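Local coordinates for beta-lactamase (Klebsiella pneumoniae, PDB 6HUH), which probably hydrolyses beta-lactam antibiotics to substituted beta-amino acids, as a class D beta-lactamase that confers antibiotic resistance, at residues K164-K169 / K229-H234; P187-W192 / E252-L257. One frame throughout, in Å; residues are numbered along the deposited sequence.

Contact 1: K164-K169 / K229-H234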
# COMPACT_ATOMS: atom_id res chain seq x y z
N LYS A 164 17.04 -19.01 -4.23
CA LYS A 164 18.32 -18.32 -4.20
C LYS A 164 18.17 -16.94 -3.54
O LYS A 164 19.04 -16.52 -2.76
CB LYS A 164 18.90 -18.21 -5.62
CG LYS A 164 19.49 -19.51 -6.16
CD LYS A 164 20.14 -19.31 -7.54
CE LYS A 164 20.77 -20.58 -8.09
NZ LYS A 164 22.01 -20.96 -7.36
N LEU A 165 17.05 -16.22 -3.84
CA LEU A 165 16.86 -14.90 -3.25
C LEU A 165 16.51 -15.03 -1.75
O LEU A 165 17.00 -14.22 -0.95
CB LEU A 165 15.92 -13.96 -4.06
CG LEU A 165 14.40 -13.84 -3.79
CD1 LEU A 165 14.11 -12.84 -2.67
CD2 LEU A 165 13.71 -13.27 -5.03
N VAL A 166 15.78 -16.09 -1.37
CA VAL A 166 15.43 -16.33 0.03
C VAL A 166 16.65 -16.87 0.87
O VAL A 166 16.68 -16.65 2.09
CB VAL A 166 14.17 -17.22 0.12
CG1 VAL A 166 14.44 -18.58 0.76
CG2 VAL A 166 13.08 -16.50 0.85
N SER A 167 17.65 -17.51 0.22
CA SER A 167 18.84 -18.08 0.86
C SER A 167 20.07 -17.16 0.88
O SER A 167 21.10 -17.55 1.41
CB SER A 167 19.22 -19.40 0.20
OG SER A 167 18.25 -20.41 0.42
N GLY A 168 19.95 -15.96 0.32
CA GLY A 168 21.05 -15.00 0.24
C GLY A 168 22.06 -15.38 -0.84
O GLY A 168 23.19 -14.88 -0.86
N LYS A 169 21.64 -16.29 -1.75
CA LYS A 169 22.51 -16.78 -2.82
C LYS A 169 22.64 -15.78 -4.00
O LYS A 169 23.64 -15.83 -4.71
CB LYS A 169 22.09 -18.18 -3.28
CG LYS A 169 22.53 -19.27 -2.30
CD LYS A 169 22.35 -20.67 -2.88
CE LYS A 169 22.25 -21.74 -1.81
NZ LYS A 169 20.86 -21.92 -1.30
N LYS A 229 11.46 -21.48 6.27
CA LYS A 229 11.05 -20.82 5.02
C LYS A 229 10.47 -21.87 4.05
O LYS A 229 10.82 -23.04 4.15
CB LYS A 229 12.22 -20.07 4.37
CG LYS A 229 12.47 -18.69 4.98
CD LYS A 229 13.73 -18.05 4.43
CE LYS A 229 14.16 -16.85 5.26
NZ LYS A 229 13.41 -15.62 4.90
N LEU A 230 9.55 -21.46 3.16
CA LEU A 230 8.89 -22.37 2.23
C LEU A 230 8.50 -21.65 0.95
O LEU A 230 7.70 -20.71 0.99
CB LEU A 230 7.64 -22.98 2.91
CG LEU A 230 6.77 -23.94 2.11
CD1 LEU A 230 6.66 -25.25 2.81
CD2 LEU A 230 5.35 -23.39 1.93
N ILE A 231 9.06 -22.09 -0.20
CA ILE A 231 8.75 -21.55 -1.53
C ILE A 231 7.43 -22.24 -2.00
O ILE A 231 7.10 -23.33 -1.53
CB ILE A 231 9.90 -21.82 -2.54
CG1 ILE A 231 11.31 -21.41 -2.01
CG2 ILE A 231 9.62 -21.20 -3.89
CD1 ILE A 231 11.56 -20.04 -1.66
N PHE A 232 6.70 -21.60 -2.93
CA PHE A 232 5.47 -22.12 -3.54
C PHE A 232 5.27 -21.47 -4.91
O PHE A 232 5.54 -20.29 -5.08
CB PHE A 232 4.23 -21.94 -2.63
CG PHE A 232 3.93 -20.52 -2.25
CD1 PHE A 232 3.30 -19.66 -3.14
CD2 PHE A 232 4.26 -20.04 -0.99
CE1 PHE A 232 3.10 -18.31 -2.82
CE2 PHE A 232 3.99 -18.70 -0.64
CZ PHE A 232 3.43 -17.84 -1.57
N VAL A 233 4.86 -22.27 -5.89
CA VAL A 233 4.64 -21.84 -7.26
C VAL A 233 3.34 -22.49 -7.71
O VAL A 233 3.15 -23.70 -7.51
CB VAL A 233 5.82 -22.21 -8.21
CG1 VAL A 233 5.57 -21.71 -9.63
CG2 VAL A 233 7.16 -21.70 -7.70
N HIS A 234 2.42 -21.70 -8.28
CA HIS A 234 1.15 -22.25 -8.78
C HIS A 234 0.70 -21.61 -10.09
O HIS A 234 0.77 -20.40 -10.22
CB HIS A 234 0.05 -22.18 -7.70
CG HIS A 234 -1.27 -22.78 -8.09
ND1 HIS A 234 -1.37 -24.08 -8.54
CD2 HIS A 234 -2.51 -22.25 -8.02
CE1 HIS A 234 -2.66 -24.29 -8.76
NE2 HIS A 234 -3.38 -23.21 -8.45
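V166, on the last turn of helix 155-166, meets the side chains of K229 and I231 on strand 228-238, and the contact is essentially apolar. Its two methyls divide the work. CG1 reaches both partners, lying 3.8 Å from CD of K229 and 4.0 Å from CD1 of I231, whereas CG2 rests against the lysine alone, 4.0 Å from its CD. K229 and I231 stand two residues apart in the strand and share one face of the sheet, so the single valine can touch both.

The lysine takes part through its methylenes. Its chain runs extended past the valine and bends at chi4 (-82°), about the CD-CE bond, which carries NZ round to 4.2 Å from CG2 of V166. K229 as a whole is poorly ordered, so the place of its chain, NZ above all, is less certain than that of I231. With chi1 -49° and a further bend at chi2 (-61°), I231 presents CD1 to the valine. A159 and L162 of the same helix also touch I231.

At the helix end the backbone bonds are local: G168, with positive phi, closes it in a Schellman motif, and N of K169 binds O of K164 at 2.8 Å. The strand bonds to its neighbours in the sheet, as L230 does with A223. The contact thus exemplifies how a helix packs on one face of the central antiparallel sheet in the transpeptidase/beta-lactamase fold: here methyl and methylene groups meet, apart from the more distant NZ, grading from buried I231 to the partly exposed stem of K229.

Contact 2: P187-W192 / E252-L257; sequences PDIDGW and EVFAAL
I189 holds CG1 anti to its carbonyl carbon (chi1 -65°) and continues almost fully extended to CD1 (chi2 169°), which sends that methyl across to F254 and L257 of helix 245-264. The phenylalanine ring leaves the helix at chi1 -91°, and its far end swings toward the strand although its CB does not point there.

The methyl CD1 of I189 makes two apolar contacts. It approaches the F254 ring obliquely, 3.7 Å from CD1 of the phenylalanine, and lies 3.8 Å from CD2 of L257; the two side chains, I189 and L257, cross at about a right angle. Nearer the base of the isoleucine chain, CG1 adds a contact with CE1 of F254 at 4.0 Å.

P187 meets the same ring by its rim. Its carbonyl O lies in the plane of the ring, 3.3 Å from CE1 of F254, while its own CD packs 4.0 Å from CZ of that ring. Just beyond, the type II' turn from I189 to W192 reverses the chain into strand 192-201, closed by a bond from N of W192 to O of I189 at 2.8 Å. P187 also packs on Q71 of the second subunit.

The border strand 185-189 illustrates how the C-terminal helix covers one face of the central sheet in the transpeptidase/beta-lactamase fold, with the F254 ring and L257 set against I189 and P187. The in-plane oxygen is compatible with a weak CH...O attraction that the resolution cannot establish; otherwise the union is one of apolar surfaces.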
# COMPACT_ATOMS: atom_id res chain seq x y z
N PRO A 187 -1.12 -10.97 3.00
CA PRO A 187 -1.67 -11.22 4.34
C PRO A 187 -1.06 -12.48 4.96
O PRO A 187 -0.78 -13.46 4.26
CB PRO A 187 -3.18 -11.39 4.10
CG PRO A 187 -3.44 -10.78 2.79
CD PRO A 187 -2.19 -11.00 1.99
N ASP A 188 -0.88 -12.43 6.29
CA ASP A 188 -0.32 -13.48 7.12
C ASP A 188 -1.19 -14.75 7.16
O ASP A 188 -2.35 -14.76 6.73
CB ASP A 188 -0.18 -12.94 8.56
CG ASP A 188 1.15 -12.28 8.92
OD1 ASP A 188 1.71 -11.55 8.06
OD2 ASP A 188 1.59 -12.44 10.09
N ILE A 189 -0.59 -15.83 7.70
CA ILE A 189 -1.16 -17.12 8.05
C ILE A 189 -0.49 -17.38 9.42
O ILE A 189 0.73 -17.49 9.46
CB ILE A 189 -0.90 -18.23 6.98
CG1 ILE A 189 -1.61 -17.89 5.65
CG2 ILE A 189 -1.37 -19.60 7.50
CD1 ILE A 189 -1.22 -18.73 4.46
N ASP A 190 -1.25 -17.39 10.54
CA ASP A 190 -0.71 -17.52 11.91
C ASP A 190 0.53 -16.58 12.10
O ASP A 190 0.40 -15.36 11.92
CB ASP A 190 -0.44 -18.99 12.33
CG ASP A 190 -0.36 -19.25 13.85
OD1 ASP A 190 0.59 -18.72 14.49
OD2 ASP A 190 -1.20 -20.02 14.38
N GLY A 191 1.70 -17.15 12.39
CA GLY A 191 2.91 -16.37 12.57
C GLY A 191 3.78 -16.28 11.33
O GLY A 191 4.86 -15.67 11.37
N TRP A 192 3.31 -16.87 10.22
CA TRP A 192 4.01 -16.90 8.94
C TRP A 192 3.82 -15.61 8.17
O TRP A 192 2.71 -15.06 8.09
CB TRP A 192 3.56 -18.13 8.11
CG TRP A 192 3.93 -19.43 8.75
CD1 TRP A 192 3.26 -20.09 9.74
CD2 TRP A 192 5.08 -20.23 8.46
NE1 TRP A 192 3.93 -21.23 10.10
CE2 TRP A 192 5.06 -21.34 9.34
CE3 TRP A 192 6.16 -20.10 7.55
CZ2 TRP A 192 6.05 -22.32 9.32
CZ3 TRP A 192 7.14 -21.08 7.54
CH2 TRP A 192 7.08 -22.18 8.42
N GLU A 252 -6.12 -20.34 -4.35
CA GLU A 252 -5.77 -21.76 -4.20
C GLU A 252 -4.51 -21.99 -3.37
O GLU A 252 -4.39 -23.03 -2.71
CB GLU A 252 -5.68 -22.46 -5.57
CG GLU A 252 -7.03 -22.84 -6.16
CD GLU A 252 -7.06 -23.05 -7.67
OE1 GLU A 252 -8.01 -22.54 -8.31
OE2 GLU A 252 -6.15 -23.72 -8.20
N VAL A 253 -3.58 -21.03 -3.40
CA VAL A 253 -2.35 -21.10 -2.62
C VAL A 253 -2.68 -20.87 -1.14
O VAL A 253 -2.27 -21.65 -0.29
CB VAL A 253 -1.29 -20.13 -3.17
CG1 VAL A 253 -0.19 -19.86 -2.15
CG2 VAL A 253 -0.69 -20.66 -4.46
N PHE A 254 -3.48 -19.82 -0.86
CA PHE A 254 -3.92 -19.46 0.49
C PHE A 254 -4.81 -20.52 1.12
O PHE A 254 -4.86 -20.62 2.35
CB PHE A 254 -4.58 -18.08 0.52
CG PHE A 254 -3.60 -16.97 0.78
CD1 PHE A 254 -3.15 -16.72 2.08
CD2 PHE A 254 -3.16 -16.15 -0.24
CE1 PHE A 254 -2.24 -15.69 2.33
CE2 PHE A 254 -2.28 -15.10 0.01
CZ PHE A 254 -1.82 -14.89 1.29
N ALA A 255 -5.49 -21.33 0.29
CA ALA A 255 -6.33 -22.42 0.75
C ALA A 255 -5.41 -23.55 1.25
O ALA A 255 -5.42 -23.86 2.45
CB ALA A 255 -7.22 -22.92 -0.39
N ALA A 256 -4.56 -24.08 0.33
CA ALA A 256 -3.62 -25.21 0.49
C ALA A 256 -2.29 -24.94 1.22
O ALA A 256 -1.51 -25.88 1.41
CB ALA A 256 -3.34 -25.80 -0.87
N LEU A 257 -2.03 -23.68 1.64
CA LEU A 257 -0.79 -23.30 2.32
C LEU A 257 -0.68 -23.76 3.78
O LEU A 257 0.36 -24.34 4.13
CB LEU A 257 -0.59 -21.78 2.22
CG LEU A 257 0.78 -21.30 1.77
CD1 LEU A 257 1.31 -22.08 0.61
CD2 LEU A 257 0.72 -19.84 1.42

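In the fold
Contacts 1 and 2 set two helices against opposite faces of one antiparallel sheet. On strand 228-238, I231 and V233 face helix 155-166, whereas L230, F232 and H234 face helix 245-264. Contact 1 involves this inner strand, contact 2 the border strand 185-189. Their centres lie 16 Å apart, and each is partly buried, with one buried residue among those that touch: I231 in the first, L257 in the second. Contact 1 is aliphatic but for the lysine's NZ, while contact 2 adds an aromatic ring and lies beside the second subunit. The two are bound directly: F232 and H234 pack on V253, and NE2 of H234 probably hydrogen-bonds OE2 of E252 at 2.8 Å.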